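Local coordinates for protein insecticidal Delta-Endotoxin Cry8Ea1 (Bacillus Thuringiensis, PDB 3EB7) that is toxic to larvae of the underground pest Holotrichia parallela, probably by opening pores in gut-cell membranes as other three-domain Cry toxins do, at residues T9-V14 and M211-L216; S134-A139 and I175-D180; H181-Y186 and D217-F222; N465-Y470 and E542-A547. All coordinates share one frame; numbering follows the deposited sequence.

Contact 1: T9-V14 and M211-L216; sequences TAISLV and MTLSVL
A10 presses its methyl group onto the backbone of helix 198-220: CB lies 3.7 Å from S214 CA and 3.9 Å from the carbonyl oxygen L213 O. The two helices cross at 54°, and their local axes come within 8.6 Å. The small side chains of A10 and S214 at the crossing are consistent with this closeness; A10 CA and S214 CA are 5.2 Å apart. The S214 hydroxyl stands at the margin of the alanine methyl and is not bonded to it. Instead OG hydrogen-bonds to the carbonyl of E210, one turn back in its own helix, and to the side chain of Q54. A second, purely apolar touch flanks the first. I11 carries CG1 beside its backbone N and runs on extended (chi2 170°), which brings CD1 alongside L213 CD2 at 4.0 Å, the two branched chains crossing at a slant. Helix 198-220 is irregular here, with a pi-type turn: L216 N bonds to M211 O at 3.1 Å, five residues back, while the V215 N bond to the same oxygen is weak. The contact joins the first and last long helices of the helical bundle that forms domain I of three-domain Cry toxins. L13 of helix 2-20 rests on helix 26-40 and on Q138 of helix 133-153; on the partner segment, V215 packs against helices 133-153 and 161-191, while the side chain of L213 reaches R240 in a loop.

Contact 2: S134-A139 and I175-D180; sequences SVYAQA and IAQYSD
Y136 and Y178 meet at right angles between helices 133-153 and 161-191, consecutive antiparallel members of the helical bundle of domain I. Their ring planes are 90° apart and the centroids 5.9 Å, yet the rings are offset obliquely, so the pair is neither stacked nor T-shaped. The phenol end of Y136 makes the touch: its OH sits 3.2 Å from Y178 CD2, a close approach, and CZ follows at 4.0 Å from the same carbon. Y136 reaches that far because CG lies opposite its backbone N (chi1 -180°), sending the ring away from its own helix and across to the next. Y178 keeps its ring beside its backbone N and directs its hydroxyl elsewhere, to a hydrogen bond with H143 on helix 133-153. That bond ties the two helices together a second time. The Y136 ring is also stacked with H181, one turn beyond Q177 on the partner helix, which probably limits its freedom to swing. A water lies in the plane of the Y136 ring at its edge, 2.7 Å from OH, and links it to the surface residue Q177 through a weak bond from NE2. Within helix 161-191, S179 OG donates to I175 O at 2.6 Å from above the carbonyl plane, while S179 N approaches that oxygen from the opposite face.

Contact 3: H181-Y186 and D217-F222; sequences HCVQWY and DIMTLF
In the last helical hairpin of the domain I bundle, helices 161-191 and 198-220 meet here through M219, which lies against C182 and V183. The backbones come nearest at C182 and M219, whose CA atoms are 7.4 Å apart. M219 meets the pair with two different parts of its chain. Its CG, set opposite the backbone N (chi1 175°), packs on C182 CB at 4.0 Å, with the cysteine sulfur SG slightly farther off. The chain then bends at chi2 (-92°) and again at chi3, so that CE swings round to V183 CG2, 3.8 Å away. The V183 and M219 side chains cross there at about a right angle. Three residues on, the F222 ring folds back so that M219 CA lies 3.6 Å above the middle of its face. The other methyl of V183, CG1, touches the Y470 ring, and the M219 methyl also lies by H469, so the hairpin abuts the C-terminal domain. No hydrogen bond crosses between the two segments; the arrangement is that of two antiparallel neighbours packed through apolar side chains in the alpha-helical bundle of Cry toxin domain I.

Contact 4: N465-Y470 and E542-A547; sequences NEVGHY and ENFKFA
A short 3-10 turn at V467-H469 brings V467 and Y470 to the same side, facing F544, beside strand 545-548, with Y470 CA and F544 CA 9.4 Å apart. Both segments belong to domain III, the beta sandwich of three-domain Cry toxins, whose fold resembles galactose-binding domains. F544 spans the gap, and the outer end of its ring meets both side chains through neighbouring atoms. V467 CG1 comes to the ring edge, in the ring plane, 3.7 Å from F544 CZ. This methyl is the branch held opposite the valine's backbone N. Next to CZ on the ring, F544 CE1 lies 4.0 Å from Y470 CB and nearly as close to CG. The two aromatic rings are inclined at 44° with centroids 5.9 Å apart, an oblique arrangement that is neither a stack nor T-shaped. The Y470 hydroxyl points on toward domain I, where it is hydrogen-bonded to D180 of helix 161-191. W536 and Y579 also touch V467, and C506 of strand 498-507 touches F544; K545 continues into backbone pairing with that strand. Each segment also holds a hydrogen bond of its own. K545 NZ donates to E542 O at 3.1 Å, within the carbonyl plane. On the other side an Asx turn leads into the 3-10 segment: V467 N gives its hydrogen to N465 OD1 over 3.1 Å, with an N-H...O angle of 162° and the donor tilted 27° from the amide plane.

How the contacts relate
Contacts 1, 2 and 3 lie in the helical domain I, and contact 4 in the C-terminal beta sandwich. Contacts 2 and 3 share helix 161-191 and have centres about 6 Å apart; contacts 1 and 3 share helix 198-220, with centres about 10 Å apart. Along the chain contact 1 spans nearly the whole bundle and encloses contact 2, while its segments alternate with those of contact 3; contact 4 follows all of them. Its centre is about 12 Å from that of contact 3, and 465-470 packs directly on 181-186 and 217-222. The last hairpin of the bundle thus borders domain III, and segment 465-470 of contact 4 joins the two domains.

Contact 1: T9-V14 and M211-L216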
loop_
_atom_site.group_PDB
_atom_site.type_symbol
_atom_site.label_atom_id
_atom_site.label_comp_id
_atom_site.label_asym_id
_atom_site.label_seq_id
_atom_site.Cartn_x
_atom_site.Cartn_y
_atom_site.Cartn_z
ATOM N N THR A 9 -1.452 4.862 13.162
ATOM C CA THR A 9 -0.336 4.062 13.660
ATOM C C THR A 9 0.313 3.218 12.572
ATOM O O THR A 9 1.537 3.215 12.418
ATOM C CB THR A 9 -0.815 3.132 14.788
ATOM O OG1 THR A 9 -1.367 3.944 15.834
ATOM C CG2 THR A 9 0.347 2.290 15.344
ATOM N N ALA A 10 -0.518 2.494 11.837
ATOM C CA ALA A 10 -0.085 1.597 10.789
ATOM C C ALA A 10 0.607 2.355 9.659
ATOM O O ALA A 10 1.619 1.883 9.130
ATOM C CB ALA A 10 -1.282 0.815 10.259
ATOM N N ILE A 11 0.079 3.522 9.280
ATOM C CA ILE A 11 0.715 4.306 8.196
ATOM C C ILE A 11 2.076 4.820 8.620
ATOM O O ILE A 11 3.035 4.808 7.840
ATOM C CB ILE A 11 -0.179 5.461 7.711
ATOM C CG1 ILE A 11 -1.222 4.920 6.724
ATOM C CG2 ILE A 11 0.639 6.537 7.050
ATOM C CD1 ILE A 11 -2.294 5.917 6.360
ATOM N N SER A 12 2.155 5.269 9.873
ATOM C CA SER A 12 3.378 5.782 10.441
ATOM C C SER A 12 4.467 4.692 10.503
ATOM O O SER A 12 5.655 4.936 10.207
ATOM C CB SER A 12 3.049 6.292 11.847
ATOM O OG SER A 12 4.225 6.524 12.591
ATOM N N LEU A 13 4.054 3.490 10.918
ATOM C CA LEU A 13 4.941 2.356 11.036
ATOM C C LEU A 13 5.474 1.952 9.689
ATOM O O LEU A 13 6.682 1.786 9.568
ATOM C CB LEU A 13 4.253 1.180 11.733
ATOM C CG LEU A 13 4.586 0.861 13.194
ATOM C CD1 LEU A 13 5.278 1.986 13.983
ATOM C CD2 LEU A 13 3.326 0.461 13.871
ATOM N N VAL A 14 4.622 1.841 8.659
ATOM C CA VAL A 14 5.168 1.501 7.333
ATOM C C VAL A 14 6.082 2.577 6.763
ATOM O O VAL A 14 7.067 2.267 6.110
ATOM C CB VAL A 14 4.150 0.978 6.262
ATOM C CG1 VAL A 14 3.182 0.004 6.845
ATOM C CG2 VAL A 14 3.462 2.079 5.593
ATOM N N MET A 211 -7.666 -2.104 5.843
ATOM C CA MET A 211 -6.834 -3.303 5.998
ATOM C C MET A 211 -5.716 -3.433 4.985
ATOM O O MET A 211 -4.741 -4.111 5.237
ATOM C CB MET A 211 -7.691 -4.587 6.022
ATOM C CG MET A 211 -8.742 -4.603 7.150
ATOM S SD MET A 211 -8.024 -4.300 8.797
ATOM C CE MET A 211 -7.531 -5.983 9.184
ATOM N N THR A 212 -5.851 -2.793 3.833
ATOM C CA THR A 212 -4.727 -2.646 2.942
ATOM C C THR A 212 -3.644 -1.851 3.674
ATOM O O THR A 212 -2.479 -2.255 3.675
ATOM C CB THR A 212 -5.134 -1.880 1.691
ATOM O OG1 THR A 212 -6.207 -2.577 1.042
ATOM C CG2 THR A 212 -3.928 -1.715 0.707
ATOM N N LEU A 213 -4.043 -0.713 4.264
ATOM C CA LEU A 213 -3.163 0.136 5.059
ATOM C C LEU A 213 -2.595 -0.555 6.301
ATOM O O LEU A 213 -1.416 -0.438 6.561
ATOM C CB LEU A 213 -3.896 1.427 5.504
ATOM C CG LEU A 213 -4.354 2.359 4.413
ATOM C CD1 LEU A 213 -5.349 3.327 4.952
ATOM C CD2 LEU A 213 -3.158 3.053 3.744
ATOM N N SER A 214 -3.440 -1.268 7.049
ATOM C CA SER A 214 -3.059 -1.851 8.358
ATOM C C SER A 214 -2.482 -3.266 8.330
ATOM O O SER A 214 -1.983 -3.754 9.356
ATOM C CB SER A 214 -4.271 -1.879 9.315
ATOM O OG SER A 214 -4.892 -0.601 9.402
ATOM N N VAL A 215 -2.608 -3.952 7.199
ATOM C CA VAL A 215 -2.271 -5.352 7.166
ATOM C C VAL A 215 -1.435 -5.595 5.931
ATOM O O VAL A 215 -0.275 -5.903 6.049
ATOM C CB VAL A 215 -3.526 -6.308 7.214
ATOM C CG1 VAL A 215 -3.074 -7.803 7.004
ATOM C CG2 VAL A 215 -4.232 -6.210 8.529
ATOM N N LEU A 216 -2.032 -5.435 4.758
ATOM C CA LEU A 216 -1.347 -5.670 3.492
ATOM C C LEU A 216 -0.066 -4.884 3.282
ATOM O O LEU A 216 0.933 -5.462 2.862
ATOM C CB LEU A 216 -2.299 -5.476 2.297
ATOM C CG LEU A 216 -3.522 -6.401 2.258
ATOM C CD1 LEU A 216 -4.163 -6.153 0.951
ATOM C CD2 LEU A 216 -3.172 -7.946 2.465
#

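Contact 2: S134-A139 and I175-D180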
loop_
_atom_site.group_PDB
_atom_site.type_symbol
_atom_site.label_atom_id
_atom_site.label_comp_id
_atom_site.label_asym_id
_atom_site.label_seq_id
_atom_site.Cartn_x
_atom_site.Cartn_y
_atom_site.Cartn_z
ATOM N N SER A 134 -5.256 -7.110 12.348
ATOM C CA SER A 134 -4.285 -5.996 12.468
ATOM C C SER A 134 -3.280 -6.165 13.653
ATOM O O SER A 134 -2.095 -5.895 13.482
ATOM C CB SER A 134 -4.914 -4.588 12.350
ATOM O OG SER A 134 -5.828 -4.297 13.390
ATOM N N VAL A 135 -3.733 -6.690 14.807
ATOM C CA VAL A 135 -2.804 -7.132 15.860
ATOM C C VAL A 135 -1.809 -8.156 15.279
ATOM O O VAL A 135 -0.581 -8.020 15.395
ATOM C CB VAL A 135 -3.575 -7.757 17.099
ATOM C CG1 VAL A 135 -2.622 -8.528 18.041
ATOM C CG2 VAL A 135 -4.337 -6.680 17.881
ATOM N N TYR A 136 -2.347 -9.194 14.646
ATOM C CA TYR A 136 -1.509 -10.254 14.090
ATOM C C TYR A 136 -0.444 -9.714 13.132
ATOM O O TYR A 136 0.728 -10.041 13.282
ATOM C CB TYR A 136 -2.391 -11.275 13.394
ATOM C CG TYR A 136 -1.624 -12.425 12.787
ATOM C CD1 TYR A 136 -1.570 -13.667 13.429
ATOM C CD2 TYR A 136 -0.948 -12.272 11.555
ATOM C CE1 TYR A 136 -0.882 -14.722 12.860
ATOM C CE2 TYR A 136 -0.235 -13.320 10.987
ATOM C CZ TYR A 136 -0.226 -14.550 11.627
ATOM O OH TYR A 136 0.463 -15.613 11.058
ATOM N N ALA A 137 -0.843 -8.879 12.179
ATOM C CA ALA A 137 0.101 -8.224 11.230
ATOM C C ALA A 137 1.227 -7.397 11.888
ATOM O O ALA A 137 2.413 -7.484 11.496
ATOM C CB ALA A 137 -0.674 -7.366 10.160
ATOM N N GLN A 138 0.872 -6.615 12.895
ATOM C CA GLN A 138 1.852 -5.821 13.593
ATOM C C GLN A 138 2.775 -6.673 14.465
ATOM O O GLN A 138 3.993 -6.399 14.537
ATOM C CB GLN A 138 1.168 -4.689 14.387
ATOM C CG GLN A 138 0.403 -3.674 13.516
ATOM C CD GLN A 138 1.289 -2.989 12.449
ATOM O OE1 GLN A 138 0.859 -2.767 11.304
ATOM N NE2 GLN A 138 2.518 -2.680 12.814
ATOM N N ALA A 139 2.242 -7.716 15.105
ATOM C CA ALA A 139 3.096 -8.626 15.892
ATOM C C ALA A 139 4.042 -9.477 15.014
ATOM O O ALA A 139 5.246 -9.655 15.326
ATOM C CB ALA A 139 2.222 -9.528 16.782
ATOM N N ILE A 175 8.203 -15.689 7.176
ATOM C CA ILE A 175 7.782 -14.758 6.141
ATOM C C ILE A 175 6.627 -15.352 5.347
ATOM O O ILE A 175 5.579 -14.708 5.187
ATOM C CB ILE A 175 8.908 -14.355 5.160
ATOM C CG1 ILE A 175 9.995 -13.550 5.878
ATOM C CG2 ILE A 175 8.337 -13.545 3.950
ATOM C CD1 ILE A 175 11.286 -13.433 5.074
ATOM N N ALA A 176 6.823 -16.577 4.854
ATOM C CA ALA A 176 5.778 -17.312 4.109
ATOM C C ALA A 176 4.508 -17.476 4.912
ATOM O O ALA A 176 3.436 -17.103 4.455
ATOM C CB ALA A 176 6.292 -18.686 3.639
ATOM N N GLN A 177 4.621 -18.028 6.107
ATOM C CA GLN A 177 3.442 -18.316 6.934
ATOM C C GLN A 177 2.655 -17.052 7.329
ATOM O O GLN A 177 1.446 -17.026 7.195
ATOM C CB GLN A 177 3.850 -19.121 8.177
ATOM C CG GLN A 177 2.764 -19.120 9.260
ATOM C CD GLN A 177 3.114 -19.896 10.550
ATOM O OE1 GLN A 177 3.718 -20.978 10.510
ATOM N NE2 GLN A 177 2.722 -19.334 11.700
ATOM N N TYR A 178 3.347 -16.018 7.817
ATOM C CA TYR A 178 2.724 -14.743 8.189
ATOM C C TYR A 178 2.134 -14.028 6.970
ATOM O O TYR A 178 1.083 -13.437 7.068
ATOM C CB TYR A 178 3.719 -13.801 8.909
ATOM C CG TYR A 178 4.268 -14.285 10.263
ATOM C CD1 TYR A 178 5.447 -13.752 10.784
ATOM C CD2 TYR A 178 3.620 -15.268 11.000
ATOM C CE1 TYR A 178 5.966 -14.184 11.997
ATOM C CE2 TYR A 178 4.122 -15.722 12.219
ATOM C CZ TYR A 178 5.292 -15.179 12.724
ATOM O OH TYR A 178 5.777 -15.609 13.954
ATOM N N SER A 179 2.806 -14.071 5.820
ATOM C CA SER A 179 2.239 -13.458 4.631
ATOM C C SER A 179 0.931 -14.156 4.269
ATOM O O SER A 179 -0.085 -13.504 4.025
ATOM C CB SER A 179 3.220 -13.488 3.455
ATOM O OG SER A 179 4.434 -12.827 3.758
ATOM N N ASP A 180 0.949 -15.483 4.279
ATOM C CA ASP A 180 -0.212 -16.287 3.850
ATOM C C ASP A 180 -1.417 -16.070 4.751
ATOM O O ASP A 180 -2.523 -15.849 4.262
ATOM C CB ASP A 180 0.173 -17.774 3.783
ATOM C CG ASP A 180 0.988 -18.114 2.523
ATOM O OD1 ASP A 180 1.013 -17.301 1.551
ATOM O OD2 ASP A 180 1.581 -19.228 2.483
HETATM O O HOH W 1 0.536 -18.085 12.061
#

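Contact 3: H181-Y186 and D217-F222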
loop_
_atom_site.group_PDB
_atom_site.type_symbol
_atom_site.label_atom_id
_atom_site.label_comp_id
_atom_site.label_asym_id
_atom_site.label_seq_id
_atom_site.Cartn_x
_atom_site.Cartn_y
_atom_site.Cartn_z
ATOM N N HIS A 181 -1.183 -16.056 6.062
ATOM C CA HIS A 181 -2.247 -15.810 7.030
ATOM C C HIS A 181 -2.923 -14.426 6.795
ATOM O O HIS A 181 -4.140 -14.326 6.715
ATOM C CB HIS A 181 -1.698 -15.975 8.463
ATOM C CG HIS A 181 -2.704 -15.662 9.532
ATOM N ND1 HIS A 181 -3.515 -16.624 10.103
ATOM C CD2 HIS A 181 -3.055 -14.486 10.104
ATOM C CE1 HIS A 181 -4.293 -16.062 11.004
ATOM N NE2 HIS A 181 -4.039 -14.764 11.029
ATOM N N CYS A 182 -2.117 -13.383 6.644
ATOM C CA CYS A 182 -2.581 -12.029 6.306
ATOM C C CYS A 182 -3.455 -11.945 5.048
ATOM O O CYS A 182 -4.578 -11.434 5.090
ATOM C CB CYS A 182 -1.379 -11.104 6.101
ATOM S SG CYS A 182 -0.513 -10.676 7.639
ATOM N N VAL A 183 -2.924 -12.414 3.926
ATOM C CA VAL A 183 -3.648 -12.348 2.657
ATOM C C VAL A 183 -4.957 -13.133 2.776
ATOM O O VAL A 183 -6.025 -12.606 2.479
ATOM C CB VAL A 183 -2.748 -12.826 1.468
ATOM C CG1 VAL A 183 -3.564 -12.939 0.148
ATOM C CG2 VAL A 183 -1.526 -11.875 1.327
ATOM N N GLN A 184 -4.869 -14.358 3.277
ATOM C CA GLN A 184 -6.045 -15.215 3.441
ATOM C C GLN A 184 -7.192 -14.602 4.249
ATOM O O GLN A 184 -8.326 -14.531 3.764
ATOM C CB GLN A 184 -5.663 -16.603 4.025
ATOM C CG GLN A 184 -6.910 -17.435 4.368
ATOM C CD GLN A 184 -6.625 -18.685 5.212
ATOM O OE1 GLN A 184 -5.502 -19.196 5.265
ATOM N NE2 GLN A 184 -7.671 -19.176 5.882
ATOM N N TRP A 185 -6.894 -14.172 5.481
ATOM C CA TRP A 185 -7.884 -13.550 6.362
ATOM C C TRP A 185 -8.278 -12.162 5.935
ATOM O O TRP A 185 -9.409 -11.768 6.169
ATOM C CB TRP A 185 -7.436 -13.615 7.816
ATOM C CG TRP A 185 -7.435 -15.073 8.242
ATOM C CD1 TRP A 185 -6.343 -15.880 8.361
ATOM C CD2 TRP A 185 -8.576 -15.901 8.510
ATOM N NE1 TRP A 185 -6.720 -17.150 8.738
ATOM C CE2 TRP A 185 -8.085 -17.201 8.825
ATOM C CE3 TRP A 185 -9.963 -15.680 8.523
ATOM C CZ2 TRP A 185 -8.936 -18.285 9.173
ATOM C CZ3 TRP A 185 -10.834 -16.788 8.866
ATOM C CH2 TRP A 185 -10.300 -18.057 9.186
ATOM N N TYR A 186 -7.389 -11.451 5.230
ATOM C CA TYR A 186 -7.812 -10.225 4.542
ATOM C C TYR A 186 -8.914 -10.532 3.514
ATOM O O TYR A 186 -9.928 -9.849 3.498
ATOM C CB TYR A 186 -6.636 -9.496 3.862
ATOM C CG TYR A 186 -7.109 -8.356 2.974
ATOM C CD1 TYR A 186 -7.225 -7.037 3.476
ATOM C CD2 TYR A 186 -7.435 -8.590 1.626
ATOM C CE1 TYR A 186 -7.687 -5.970 2.636
ATOM C CE2 TYR A 186 -7.883 -7.567 0.797
ATOM C CZ TYR A 186 -8.018 -6.256 1.298
ATOM O OH TYR A 186 -8.436 -5.251 0.423
ATOM N N ASP A 217 -0.091 -3.579 3.555
ATOM C CA ASP A 217 1.090 -2.708 3.309
ATOM C C ASP A 217 2.306 -3.129 4.131
ATOM O O ASP A 217 3.422 -3.154 3.604
ATOM C CB ASP A 217 0.777 -1.202 3.541
ATOM C CG ASP A 217 -0.106 -0.579 2.401
ATOM O OD1 ASP A 217 -0.343 -1.307 1.365
ATOM O OD2 ASP A 217 -0.560 0.612 2.539
ATOM N N ILE A 218 2.127 -3.471 5.411
ATOM C CA ILE A 218 3.312 -3.900 6.185
ATOM C C ILE A 218 3.794 -5.318 5.778
ATOM O O ILE A 218 4.977 -5.598 5.729
ATOM C CB ILE A 218 3.144 -3.781 7.751
ATOM C CG1 ILE A 218 4.514 -3.850 8.433
ATOM C CG2 ILE A 218 2.215 -4.863 8.310
ATOM C CD1 ILE A 218 5.494 -2.794 7.951
ATOM N N MET A 219 2.849 -6.192 5.482
ATOM C CA MET A 219 3.147 -7.542 5.047
ATOM C C MET A 219 3.970 -7.514 3.748
ATOM O O MET A 219 4.894 -8.297 3.580
ATOM C CB MET A 219 1.820 -8.320 4.925
ATOM C CG MET A 219 1.935 -9.733 4.369
ATOM S SD MET A 219 1.721 -9.757 2.564
ATOM C CE MET A 219 0.304 -8.729 2.301
ATOM N N THR A 220 3.649 -6.586 2.842
ATOM C CA THR A 220 4.364 -6.425 1.565
ATOM C C THR A 220 5.877 -6.255 1.797
ATOM O O THR A 220 6.693 -6.673 0.964
ATOM C CB THR A 220 3.794 -5.214 0.727
ATOM O OG1 THR A 220 2.400 -5.388 0.533
ATOM C CG2 THR A 220 4.435 -5.118 -0.649
ATOM N N LEU A 221 6.252 -5.670 2.936
ATOM C CA LEU A 221 7.660 -5.367 3.199
ATOM C C LEU A 221 8.428 -6.555 3.815
ATOM O O LEU A 221 9.673 -6.539 3.867
ATOM C CB LEU A 221 7.777 -4.108 4.072
ATOM C CG LEU A 221 7.031 -2.847 3.584
ATOM C CD1 LEU A 221 7.131 -1.757 4.611
ATOM C CD2 LEU A 221 7.653 -2.345 2.279
ATOM N N PHE A 222 7.682 -7.582 4.268
ATOM C CA PHE A 222 8.275 -8.750 4.961
ATOM C C PHE A 222 9.479 -9.388 4.244
ATOM O O PHE A 222 10.442 -9.775 4.910
ATOM C CB PHE A 222 7.223 -9.833 5.268
ATOM C CG PHE A 222 6.245 -9.462 6.371
ATOM C CD1 PHE A 222 5.139 -10.279 6.626
ATOM C CD2 PHE A 222 6.434 -8.306 7.165
ATOM C CE1 PHE A 222 4.240 -9.978 7.616
ATOM C CE2 PHE A 222 5.532 -8.004 8.184
ATOM C CZ PHE A 222 4.425 -8.830 8.396
#

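Contact 4: N465-Y470 and E542-A547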
loop_
_atom_site.group_PDB
_atom_site.type_symbol
_atom_site.label_atom_id
_atom_site.label_comp_id
_atom_site.label_asym_id
_atom_site.label_seq_id
_atom_site.Cartn_x
_atom_site.Cartn_y
_atom_site.Cartn_z
ATOM N N ASN A 465 -7.454 -10.026 -11.452
ATOM C CA ASN A 465 -7.131 -10.967 -10.390
ATOM C C ASN A 465 -6.595 -10.111 -9.217
ATOM O O ASN A 465 -6.278 -8.932 -9.418
ATOM C CB ASN A 465 -6.083 -11.993 -10.883
ATOM C CG ASN A 465 -4.722 -11.359 -11.200
ATOM O OD1 ASN A 465 -4.113 -10.695 -10.356
ATOM N ND2 ASN A 465 -4.240 -11.565 -12.424
ATOM N N GLU A 466 -6.489 -10.679 -8.015
ATOM C CA GLU A 466 -5.935 -9.960 -6.854
ATOM C C GLU A 466 -4.637 -10.590 -6.335
ATOM O O GLU A 466 -4.401 -10.660 -5.123
ATOM C CB GLU A 466 -6.967 -9.862 -5.722
ATOM C CG GLU A 466 -8.329 -9.250 -6.134
ATOM C CD GLU A 466 -8.198 -7.805 -6.568
ATOM O OE1 GLU A 466 -7.190 -7.157 -6.189
ATOM O OE2 GLU A 466 -9.094 -7.298 -7.282
ATOM N N VAL A 467 -3.806 -11.056 -7.263
ATOM C CA VAL A 467 -2.497 -11.603 -6.943
ATOM C C VAL A 467 -1.611 -10.543 -6.258
ATOM O O VAL A 467 -0.737 -10.871 -5.451
ATOM C CB VAL A 467 -1.817 -12.232 -8.211
ATOM C CG1 VAL A 467 -0.309 -12.539 -7.969
ATOM C CG2 VAL A 467 -2.568 -13.513 -8.640
ATOM N N GLY A 468 -1.887 -9.277 -6.555
ATOM C CA GLY A 468 -1.167 -8.160 -5.982
ATOM C C GLY A 468 -1.410 -7.933 -4.505
ATOM O O GLY A 468 -0.716 -7.136 -3.902
ATOM N N HIS A 469 -2.356 -8.651 -3.895
ATOM C CA HIS A 469 -2.454 -8.653 -2.427
ATOM C C HIS A 469 -1.172 -9.072 -1.772
ATOM O O HIS A 469 -0.890 -8.641 -0.670
ATOM C CB HIS A 469 -3.567 -9.534 -1.890
ATOM C CG HIS A 469 -4.942 -9.010 -2.144
ATOM N ND1 HIS A 469 -6.060 -9.802 -2.032
ATOM C CD2 HIS A 469 -5.381 -7.780 -2.497
ATOM C CE1 HIS A 469 -7.133 -9.080 -2.303
ATOM N NE2 HIS A 469 -6.746 -7.852 -2.596
ATOM N N TYR A 470 -0.396 -9.897 -2.454
ATOM C CA TYR A 470 0.954 -10.256 -2.010
ATOM C C TYR A 470 2.056 -9.249 -2.386
ATOM O O TYR A 470 3.134 -9.278 -1.782
ATOM C CB TYR A 470 1.347 -11.623 -2.584
ATOM C CG TYR A 470 0.744 -12.806 -1.851
ATOM C CD1 TYR A 470 -0.409 -13.433 -2.331
ATOM C CD2 TYR A 470 1.321 -13.275 -0.657
ATOM C CE1 TYR A 470 -0.984 -14.523 -1.662
ATOM C CE2 TYR A 470 0.751 -14.351 0.034
ATOM C CZ TYR A 470 -0.394 -14.966 -0.472
ATOM O OH TYR A 470 -0.933 -16.038 0.203
ATOM N N GLU A 542 5.112 -18.831 -1.266
ATOM C CA GLU A 542 6.140 -19.733 -1.850
ATOM C C GLU A 542 6.144 -19.869 -3.402
ATOM O O GLU A 542 7.157 -20.261 -3.985
ATOM C CB GLU A 542 6.027 -21.124 -1.236
ATOM C CG GLU A 542 4.692 -21.793 -1.554
ATOM C CD GLU A 542 4.650 -23.278 -1.150
ATOM O OE1 GLU A 542 4.060 -24.082 -1.933
ATOM O OE2 GLU A 542 5.221 -23.634 -0.064
ATOM N N ASN A 543 5.015 -19.554 -4.039
ATOM C CA ASN A 543 4.907 -19.532 -5.485
ATOM C C ASN A 543 5.566 -18.311 -6.134
ATOM O O ASN A 543 5.590 -18.204 -7.353
ATOM C CB ASN A 543 3.431 -19.605 -5.914
ATOM C CG ASN A 543 2.717 -20.863 -5.384
ATOM O OD1 ASN A 543 3.197 -21.991 -5.554
ATOM N ND2 ASN A 543 1.564 -20.665 -4.767
ATOM N N PHE A 544 6.125 -17.398 -5.347
ATOM C CA PHE A 544 6.918 -16.298 -5.942
ATOM C C PHE A 544 8.394 -16.570 -5.920
ATOM O O PHE A 544 8.914 -17.001 -4.896
ATOM C CB PHE A 544 6.573 -14.985 -5.258
ATOM C CG PHE A 544 5.159 -14.601 -5.488
ATOM C CD1 PHE A 544 4.188 -14.938 -4.562
ATOM C CD2 PHE A 544 4.792 -13.972 -6.684
ATOM C CE1 PHE A 544 2.867 -14.619 -4.806
ATOM C CE2 PHE A 544 3.483 -13.653 -6.936
ATOM C CZ PHE A 544 2.512 -13.966 -6.009
ATOM N N LYS A 545 9.066 -16.367 -7.058
ATOM C CA LYS A 545 10.495 -16.681 -7.161
ATOM C C LYS A 545 11.212 -15.615 -7.966
ATOM O O LYS A 545 10.576 -14.780 -8.593
ATOM C CB LYS A 545 10.718 -18.065 -7.806
ATOM C CG LYS A 545 9.998 -19.234 -7.076
ATOM C CD LYS A 545 10.885 -20.464 -6.861
ATOM C CE LYS A 545 10.321 -21.380 -5.765
ATOM N NZ LYS A 545 8.890 -21.878 -6.053
ATOM N N PHE A 546 12.537 -15.679 -7.966
ATOM C CA PHE A 546 13.370 -14.751 -8.711
ATOM C C PHE A 546 13.938 -15.370 -9.984
ATOM O O PHE A 546 14.424 -16.490 -9.976
ATOM C CB PHE A 546 14.521 -14.225 -7.842
ATOM C CG PHE A 546 14.129 -13.086 -6.952
ATOM C CD1 PHE A 546 13.661 -11.884 -7.501
ATOM C CD2 PHE A 546 14.239 -13.200 -5.564
ATOM C CE1 PHE A 546 13.282 -10.809 -6.688
ATOM C CE2 PHE A 546 13.859 -12.127 -4.729
ATOM C CZ PHE A 546 13.382 -10.928 -5.302
ATOM N N ALA A 547 13.813 -14.637 -11.082
ATOM C CA ALA A 547 14.611 -14.861 -12.264
ATOM C C ALA A 547 15.809 -13.922 -12.132
ATOM O O ALA A 547 15.668 -12.707 -12.305
ATOM C CB ALA A 547 13.813 -14.552 -13.515
#